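Local structure of beta-1,3-1,4-glucanase (Caldicellulosiruptor sp. F32, 5H4R) at residues Arg275-Phe279 with Val290-Ser294; Ile324-Ala329 with Phe342-Val347. The protein probably hydrolyses mixed-linkage beta-1,3-1,4-glucans as a lichenase of glycoside hydrolase family 5, and here holds cellotetraose in an engineered mutant. The protein carries 1 engineered substitution. All coordinates share one frame; numbering follows the deposited sequence. Where two conformers were deposited one is given.

Contact 1 (Arg275-Phe279 with Val290-Ser294)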
ATOM      1  N   ARG A 275       1.110  -7.267 -11.006  1.00  9.36           N
ATOM      2  CA  ARG A 275       1.587  -8.435 -11.729  1.00  8.23           C
ATOM      3  C   ARG A 275       0.429  -9.123 -12.423  1.00  8.61           C
ATOM      4  O   ARG A 275      -0.673  -9.218 -11.860  1.00  9.97           O
ATOM      5  CB  ARG A 275       2.271  -9.411 -10.796  1.00 11.83           C
ATOM      6  CG  ARG A 275       3.424  -8.720 -10.103  1.00 13.15           C
ATOM      7  CD  ARG A 275       4.395  -9.656  -9.592  1.00 17.56           C
ATOM      8  NE  ARG A 275       5.493  -8.902  -8.990  1.00 17.44           N
ATOM      9  CZ  ARG A 275       6.498  -9.459  -8.351  1.00 13.30           C
ATOM     10  NH1 ARG A 275       6.552 -10.780  -8.225  1.00 15.58           N
ATOM     11  NH2 ARG A 275       7.444  -8.673  -7.828  1.00 15.48           N
ATOM     12  N   PRO A 276       0.661  -9.623 -13.652  1.00  8.14           N
ATOM     13  CA  PRO A 276       1.914  -9.541 -14.430  1.00  8.64           C
ATOM     14  C   PRO A 276       2.204  -8.120 -14.872  1.00  8.31           C
ATOM     15  O   PRO A 276       1.317  -7.411 -15.327  1.00  8.52           O
ATOM     16  CB  PRO A 276       1.651 -10.451 -15.625  1.00 11.98           C
ATOM     17  CG  PRO A 276       0.167 -10.436 -15.792  1.00 13.46           C
ATOM     18  CD  PRO A 276      -0.399 -10.332 -14.379  1.00 11.29           C
ATOM     19  N   TYR A 277       3.471  -7.730 -14.702  1.00  9.03           N
ATOM     20  CA  TYR A 277       3.885  -6.346 -14.918  1.00  8.80           C
ATOM     21  C   TYR A 277       3.541  -5.853 -16.322  1.00  8.50           C
ATOM     22  O   TYR A 277       3.041  -4.729 -16.486  1.00  9.17           O
ATOM     23  CB  TYR A 277       5.385  -6.232 -14.661  1.00  7.57           C
ATOM     24  CG  TYR A 277       5.986  -4.913 -15.073  1.00 11.00           C
ATOM     25  CD1 TYR A 277       5.866  -3.789 -14.249  1.00 13.37           C
ATOM     26  CD2 TYR A 277       6.659  -4.781 -16.268  1.00 14.90           C
ATOM     27  CE1 TYR A 277       6.390  -2.592 -14.630  1.00 13.26           C
ATOM     28  CE2 TYR A 277       7.191  -3.570 -16.641  1.00 16.85           C
ATOM     29  CZ  TYR A 277       7.052  -2.489 -15.817  1.00 13.39           C
ATOM     30  OH  TYR A 277       7.611  -1.288 -16.233  1.00 18.86           O
ATOM     31  N   ASN A 278       3.806  -6.672 -17.344  1.00  8.64           N
ATOM     32  CA  ASN A 278       3.653  -6.201 -18.722  1.00  8.32           C
ATOM     33  C   ASN A 278       2.201  -5.852 -19.038  1.00  9.16           C
ATOM     34  O   ASN A 278       1.940  -4.976 -19.884  1.00 10.81           O
ATOM     35  CB  ASN A 278       4.218  -7.221 -19.720  1.00  9.39           C
ATOM     36  CG  ASN A 278       3.548  -8.602 -19.667  1.00 12.07           C
ATOM     37  OD1 ASN A 278       2.691  -8.874 -18.849  1.00 12.05           O
ATOM     38  ND2 ASN A 278       3.955  -9.475 -20.579  1.00 15.19           N
ATOM     39  N   PHE A 279       1.244  -6.493 -18.357  1.00  9.37           N
ATOM     40  CA  PHE A 279      -0.175  -6.165 -18.463  1.00  7.60           C
ATOM     41  C   PHE A 279      -0.602  -5.030 -17.533  1.00  8.46           C
ATOM     42  O   PHE A 279      -1.242  -4.068 -17.966  1.00  9.45           O
ATOM     43  CB  PHE A 279      -1.038  -7.403 -18.155  1.00  7.80           C
ATOM     44  CG  PHE A 279      -2.488  -7.103 -18.075  1.00  8.41           C
ATOM     45  CD1 PHE A 279      -3.218  -6.828 -19.204  1.00  9.45           C
ATOM     46  CD2 PHE A 279      -3.136  -7.053 -16.842  1.00  9.51           C
ATOM     47  CE1 PHE A 279      -4.553  -6.515 -19.125  1.00 11.20           C
ATOM     48  CE2 PHE A 279      -4.469  -6.746 -16.770  1.00  9.38           C
ATOM     49  CZ  PHE A 279      -5.182  -6.488 -17.896  1.00 10.61           C
ATOM     50  N   VAL A 290       1.575  -5.591 -22.814  1.00 10.78           N
ATOM     51  CA  VAL A 290       0.417  -6.305 -23.330  1.00 10.52           C
ATOM     52  C   VAL A 290      -0.841  -5.677 -22.747  1.00  9.68           C
ATOM     53  O   VAL A 290      -0.851  -5.125 -21.643  1.00  9.67           O
ATOM     54  CB  VAL A 290       0.482  -7.817 -23.040  1.00 14.10           C
ATOM     55  CG1 VAL A 290       1.771  -8.417 -23.610  1.00 15.88           C
ATOM     56  CG2 VAL A 290       0.370  -8.099 -21.596  1.00 14.51           C
ATOM     57  N   SER A 291      -1.919  -5.760 -23.513  1.00 11.52           N
ATOM     58  CA  SER A 291      -3.195  -5.200 -23.103  0.60  8.03           C
ATOM     59  C   SER A 291      -4.256  -6.257 -22.854  1.00 12.06           C
ATOM     60  O   SER A 291      -5.359  -5.910 -22.427  1.00 12.06           O
ATOM     61  CB  SER A 291      -3.714  -4.230 -24.170  0.60 12.85           C
ATOM     62  OG  SER A 291      -3.979  -4.921 -25.378  0.60 18.76           O
ATOM     63  N   GLU A 292      -3.955  -7.520 -23.116  1.00 10.62           N
ATOM     64  CA  GLU A 292      -4.898  -8.616 -22.924  1.00 10.83           C
ATOM     65  C   GLU A 292      -4.509  -9.432 -21.706  1.00 10.16           C
ATOM     66  O   GLU A 292      -3.325  -9.700 -21.473  1.00 12.23           O
ATOM     67  CB  GLU A 292      -4.924  -9.536 -24.149  1.00 14.55           C
ATOM     68  CG  GLU A 292      -5.437  -8.869 -25.388  1.00 22.67           C
ATOM     69  CD  GLU A 292      -5.412  -9.796 -26.591  1.00 48.76           C
ATOM     70  OE1 GLU A 292      -4.893 -10.928 -26.462  1.00 62.62           O
ATOM     71  OE2 GLU A 292      -5.915  -9.395 -27.664  1.00 59.56           O
ATOM     72  N   TRP A 293      -5.518  -9.870 -20.966  1.00 10.16           N
ATOM     73  CA  TRP A 293      -5.358 -10.741 -19.809  1.00  9.82           C
ATOM     74  C   TRP A 293      -6.557 -11.675 -19.834  1.00 11.40           C
ATOM     75  O   TRP A 293      -7.683 -11.213 -19.991  1.00 12.00           O
ATOM     76  CB  TRP A 293      -5.298  -9.944 -18.493  1.00  9.19           C
ATOM     77  CG  TRP A 293      -4.828 -10.761 -17.333  1.00  8.44           C
ATOM     78  CD1 TRP A 293      -3.561 -10.794 -16.821  1.00  9.60           C
ATOM     79  CD2 TRP A 293      -5.602 -11.680 -16.546  1.00  9.10           C
ATOM     80  NE1 TRP A 293      -3.503 -11.664 -15.753  1.00 11.52           N
ATOM     81  CE2 TRP A 293      -4.737 -12.228 -15.570  1.00  7.10           C
ATOM     82  CE3 TRP A 293      -6.940 -12.094 -16.579  1.00  8.82           C
ATOM     83  CZ2 TRP A 293      -5.168 -13.196 -14.650  1.00  8.66           C
ATOM     84  CZ3 TRP A 293      -7.365 -13.045 -15.671  1.00  9.95           C
ATOM     85  CH2 TRP A 293      -6.485 -13.578 -14.714  1.00  9.30           C
ATOM     86  N   SER A 294      -6.324 -12.980 -19.755  1.00 11.71           N
ATOM     87  CA  SER A 294      -7.402 -13.948 -19.840  1.00 10.53           C
ATOM     88  C   SER A 294      -7.382 -14.906 -18.663  1.00  9.86           C
ATOM     89  O   SER A 294      -6.342 -15.480 -18.348  1.00 11.59           O
ATOM     90  CB  SER A 294      -7.307 -14.752 -21.135  1.00 15.19           C
ATOM     91  OG  SER A 294      -8.215 -15.839 -21.121  1.00 18.05           O
TER

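Contact 2 (Ile324-Ala329 with Phe342-Val347). With BGC (beta-D-glucopyranose), chain B.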
ATOM      1  N   ILE A 324      -1.603  -7.092   0.653  1.00  6.28           N
ATOM      2  CA  ILE A 324      -1.143  -6.495  -0.592  1.00  8.21           C
ATOM      3  C   ILE A 324      -1.697  -5.072  -0.600  1.00  8.43           C
ATOM      4  O   ILE A 324      -2.872  -4.838  -0.860  1.00  9.91           O
ATOM      5  CB  ILE A 324      -1.581  -7.318  -1.809  1.00  8.55           C
ATOM      6  CG1 ILE A 324      -0.888  -8.676  -1.805  1.00  9.99           C
ATOM      7  CG2 ILE A 324      -1.333  -6.560  -3.100  1.00  9.75           C
ATOM      8  CD1 ILE A 324      -1.453  -9.639  -2.812  1.00 10.15           C
ATOM      9  N   GLY A 325      -0.850  -4.109  -0.228  1.00  8.77           N
ATOM     10  CA  GLY A 325      -1.309  -2.752  -0.049  1.00  8.54           C
ATOM     11  C   GLY A 325      -1.572  -2.005  -1.339  1.00  8.72           C
ATOM     12  O   GLY A 325      -2.232  -0.965  -1.309  1.00  8.53           O
ATOM     13  N   GLU A 326      -1.011  -2.482  -2.448  1.00  8.46           N
ATOM     14  CA  GLU A 326      -1.258  -1.888  -3.768  1.00  7.52           C
ATOM     15  C   GLU A 326      -1.222  -2.968  -4.834  1.00  8.77           C
ATOM     16  O   GLU A 326      -0.271  -3.757  -4.889  1.00  7.42           O
ATOM     17  CB  GLU A 326      -0.224  -0.819  -4.155  1.00  8.86           C
ATOM     18  CG  GLU A 326      -0.190   0.420  -3.307  1.00  7.13           C
ATOM     19  CD  GLU A 326       0.874   1.411  -3.752  1.00  9.15           C
ATOM     20  OE1 GLU A 326       1.300   1.348  -4.939  1.00 12.11           O
ATOM     21  OE2 GLU A 326       1.291   2.260  -2.918  1.00 10.08           O
ATOM     22  N   PHE A 327      -2.257  -2.969  -5.670  1.00  7.54           N
ATOM     23  CA  PHE A 327      -2.259  -3.628  -6.958  1.00  7.29           C
ATOM     24  C   PHE A 327      -3.228  -2.872  -7.847  1.00  7.04           C
ATOM     25  O   PHE A 327      -3.969  -1.987  -7.403  1.00  7.99           O
ATOM     26  CB  PHE A 327      -2.667  -5.116  -6.871  1.00  8.55           C
ATOM     27  CG  PHE A 327      -4.144  -5.342  -6.843  1.00  7.67           C
ATOM     28  CD1 PHE A 327      -4.904  -4.943  -5.739  1.00  8.61           C
ATOM     29  CD2 PHE A 327      -4.806  -5.977  -7.890  1.00  8.44           C
ATOM     30  CE1 PHE A 327      -6.271  -5.149  -5.704  1.00 12.12           C
ATOM     31  CE2 PHE A 327      -6.173  -6.183  -7.835  1.00  8.67           C
ATOM     32  CZ  PHE A 327      -6.897  -5.770  -6.740  1.00 10.98           C
ATOM     33  N   GLY A 328      -3.213  -3.227  -9.118  1.00  7.86           N
ATOM     34  CA  GLY A 328      -4.154  -2.658 -10.065  1.00  6.30           C
ATOM     35  C   GLY A 328      -3.704  -2.982 -11.466  1.00  7.58           C
ATOM     36  O   GLY A 328      -2.636  -3.546 -11.680  1.00  7.60           O
ATOM     37  N   ALA A 329      -4.563  -2.635 -12.429  1.00  9.32           N
ATOM     38  CA  ALA A 329      -4.228  -2.720 -13.851  1.00  9.24           C
ATOM     39  C   ALA A 329      -4.644  -1.406 -14.486  1.00  6.13           C
ATOM     40  O   ALA A 329      -5.793  -0.981 -14.338  1.00  7.71           O
ATOM     41  CB  ALA A 329      -4.927  -3.902 -14.515  1.00 11.32           C
ATOM     42  N   PHE A 342      -8.844  -9.915 -14.812  1.00  8.49           N
ATOM     43  CA  PHE A 342      -7.687  -9.740 -13.940  1.00  8.52           C
ATOM     44  C   PHE A 342      -8.108  -9.456 -12.504  1.00  8.33           C
ATOM     45  O   PHE A 342      -7.573 -10.053 -11.558  1.00  9.01           O
ATOM     46  CB  PHE A 342      -6.824  -8.588 -14.470  1.00  8.71           C
ATOM     47  CG  PHE A 342      -5.787  -8.084 -13.507  1.00  7.41           C
ATOM     48  CD1 PHE A 342      -4.548  -8.677 -13.405  1.00 10.45           C
ATOM     49  CD2 PHE A 342      -6.053  -6.962 -12.721  1.00  7.98           C
ATOM     50  CE1 PHE A 342      -3.594  -8.182 -12.510  1.00 10.66           C
ATOM     51  CE2 PHE A 342      -5.113  -6.463 -11.837  1.00 10.11           C
ATOM     52  CZ  PHE A 342      -3.882  -7.065 -11.731  1.00  7.87           C
ATOM     53  N   ALA A 343      -9.018  -8.498 -12.321  1.00  8.68           N
ATOM     54  CA  ALA A 343      -9.326  -8.045 -10.972  1.00  9.35           C
ATOM     55  C   ALA A 343     -10.031  -9.126 -10.177  1.00  7.21           C
ATOM     56  O   ALA A 343      -9.718  -9.343  -8.992  1.00 10.37           O
ATOM     57  CB  ALA A 343     -10.184  -6.778 -11.015  1.00 12.53           C
ATOM     58  N   ALA A 344     -10.964  -9.831 -10.809  1.00  9.88           N
ATOM     59  CA  ALA A 344     -11.627 -10.934 -10.139  1.00  8.81           C
ATOM     60  C   ALA A 344     -10.620 -12.012  -9.769  1.00  8.71           C
ATOM     61  O   ALA A 344     -10.646 -12.547  -8.655  1.00 10.05           O
ATOM     62  CB  ALA A 344     -12.720 -11.511 -11.038  1.00 10.02           C
ATOM     63  N   TYR A 345      -9.756 -12.382 -10.712  1.00  9.51           N
ATOM     64  CA  TYR A 345      -8.816 -13.464 -10.461  1.00  9.15           C
ATOM     65  C   TYR A 345      -7.843 -13.095  -9.354  1.00 10.01           C
ATOM     66  O   TYR A 345      -7.588 -13.894  -8.444  1.00  9.81           O
ATOM     67  CB  TYR A 345      -8.056 -13.825 -11.741  1.00  6.57           C
ATOM     68  CG  TYR A 345      -7.161 -15.021 -11.541  1.00  8.16           C
ATOM     69  CD1 TYR A 345      -7.652 -16.305 -11.734  1.00 11.85           C
ATOM     70  CD2 TYR A 345      -5.842 -14.871 -11.159  1.00 10.21           C
ATOM     71  CE1 TYR A 345      -6.846 -17.417 -11.542  1.00 14.66           C
ATOM     72  CE2 TYR A 345      -5.013 -15.994 -10.970  1.00 10.19           C
ATOM     73  CZ  TYR A 345      -5.525 -17.248 -11.155  1.00 13.03           C
ATOM     74  OH  TYR A 345      -4.731 -18.354 -10.976  1.00 14.30           O
ATOM     75  N   TYR A 346      -7.277 -11.883  -9.424  1.00  8.90           N
ATOM     76  CA  TYR A 346      -6.278 -11.452  -8.461  1.00  9.06           C
ATOM     77  C   TYR A 346      -6.855 -11.474  -7.049  1.00  9.63           C
ATOM     78  O   TYR A 346      -6.246 -12.027  -6.127  1.00  9.95           O
ATOM     79  CB  TYR A 346      -5.788 -10.067  -8.847  1.00  7.87           C
ATOM     80  CG  TYR A 346      -4.553  -9.583  -8.146  1.00  9.01           C
ATOM     81  CD1 TYR A 346      -4.591  -9.200  -6.806  1.00  9.35           C
ATOM     82  CD2 TYR A 346      -3.365  -9.424  -8.831  1.00  8.37           C
ATOM     83  CE1 TYR A 346      -3.455  -8.712  -6.171  1.00  8.15           C
ATOM     84  CE2 TYR A 346      -2.219  -8.948  -8.194  1.00  8.28           C
ATOM     85  CZ  TYR A 346      -2.285  -8.598  -6.870  1.00  8.96           C
ATOM     86  OH  TYR A 346      -1.171  -8.098  -6.245  1.00  9.06           O
ATOM     87  N   VAL A 347      -8.061 -10.917  -6.876  1.00 10.09           N
ATOM     88  CA  VAL A 347      -8.683 -10.880  -5.552  1.00  8.18           C
ATOM     89  C   VAL A 347      -9.016 -12.295  -5.058  1.00  8.26           C
ATOM     90  O   VAL A 347      -8.791 -12.623  -3.886  1.00 10.18           O
ATOM     91  CB  VAL A 347      -9.919  -9.965  -5.574  1.00  7.68           C
ATOM     92  CG1 VAL A 347     -10.720 -10.099  -4.271  1.00 11.04           C
ATOM     93  CG2 VAL A 347      -9.484  -8.545  -5.752  1.00  9.54           C
TER
HETATM   94  C2  BGC B   2       3.701   3.568  -5.677  1.00  6.55           C
HETATM   95  C3  BGC B   2       2.562   4.485  -6.086  1.00  6.79           C
HETATM   96  C4  BGC B   2       2.509   4.482  -7.604  1.00  9.30           C
HETATM   97  C5  BGC B   2       1.960   3.107  -7.979  1.00 10.55           C
HETATM   98  C6  BGC B   2       1.847   2.925  -9.497  1.00 11.43           C
HETATM   99  C1  BGC B   2       3.883   2.350  -6.601  1.00 14.78           C
HETATM  100  O2  BGC B   2       3.537   3.174  -4.298  1.00  8.28           O
HETATM  101  O3  BGC B   2       2.858   5.780  -5.575  1.00  9.08           O
HETATM  102  O4  BGC B   2       1.602   5.498  -8.020  1.00  9.49           O
HETATM  103  O5  BGC B   2       2.762   2.057  -7.437  1.00 13.36           O
HETATM  104  O6  BGC B   2       3.055   3.242 -10.197  1.00 11.48           O

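Contact 1 (Arg275-Phe279 with Val290-Ser294)
Phe279 lays one face of its ring over the CB of Trp293, in the connection between strand 267-272 and helix 298-316 of the TIM barrel, which includes the short helix 277-280. That CB stands 3.5 Å from the centroid of the Phe279 ring and only 12° off its normal, a CH-pi contact over the middle of the face. The two rings themselves meet obliquely, planes at 44°. At the rim of the phenyl, CE1 comes to 3.5 Å from the backbone O of Ser291, which lies near the ring plane. With CG of Phe279 anti to its backbone N (chi1 173°), the ring swings off the short helix and over Trp293.

Pro276, the N-cap residue of that helix and preceded by a cis peptide bond, brings its ring to the edge of the indole, CD lying 3.6 Å from Trp293 NE1. At the other end the backbones join: Val290 N donates to Asn278 O at 3.0 Å, nearly straight at the hydrogen but from well above the carbonyl plane. Val290 CG2 rests 3.8 Å from Phe279 CB and 3.7 Å from Asn278 OD1.

Further out, helix 336-352 backs the pair, Phe342 meeting Trp293 edge-to-face and Ser338 OG bonding to Trp293 N. Lys332 NZ bonds to the carbonyl oxygens of both Phe279 and Val290.

Contact 2 (Ile324-Ala329 with Phe342-Val347)
Phe327 and Tyr346 lie face against face in an offset stack, their centroids 4.2 Å apart and their planes only 12° from parallel. The side chains slide past each other in opposite directions, one from strand 322-327 and the other from helix 336-352, which places Phe327 CD2 over the centre of the tyrosine ring, 3.4 Å from Tyr346 CD1. Phe327 reaches this position with CG between its backbone N and carbonyl carbon (chi1 83°).

The phenol runs on past the stack toward the strand. Its OH passes 3.4 Å from Phe327 CB and packs against Ile324, whose CG2 lies 3.5 Å away, while its hydrogen bond goes to the carbonyl oxygen of Ala273. With an alanine here in place of Tyr346, Phe327 would probably lose the stacking partner on one face, a gap would open beside Ile324, and the Ala273 oxygen would lose that bond.

Phe342, one helical turn before Tyr346, comes to the edge of the Phe327 ring, its CE2 4.0 Å from Phe327 CD2. The same CE2 meets the methyl CB of Ala329 at 3.7 Å. Gly328 O lies near Phe342 CZ and has no hydrogen-bonding partner although it is buried. Val347 adds its CG2 near Phe327 CZ.

On the strand, Glu326 points away from the helix. Its OE2 accepts a hydrogen bond of 2.8 Å from O2 of the bound glucose, and Arg98 forms a salt bridge with the same oxygen; Tyr274 OH bonds to OE1. Strand 324-327 and helical segment 342-347 run nearly antiparallel, at 165°, within the first two elements of a beta-alpha-beta unit, with aromatic packing on the helix side and a sugar-binding carboxylate on the other: the architecture of a TIM-barrel glycosidase.

Contact 1 comes first along the chain and is complete before contact 2 begins; their centres lie about 12 Å apart, on the same side of the chain's centre. Contact 1 belongs to the connection between strand 267-272 and helix 298-316, with its short helix 277-280, contact 2 to the next barrel unit, strand 322-327 with helix 336-352. They meet directly: Trp293 CH2 packs 3.4 Å from Tyr345 CB, and Phe279 CE2 lies 3.7 Å from Ala329 CB. Phe342 of contact 2 also meets the Phe279 ring, so one aromatic cluster runs from the outer loop through the helix to the barrel strand that carries Glu326 of the glycan pocket, joining two successive units of the barrel.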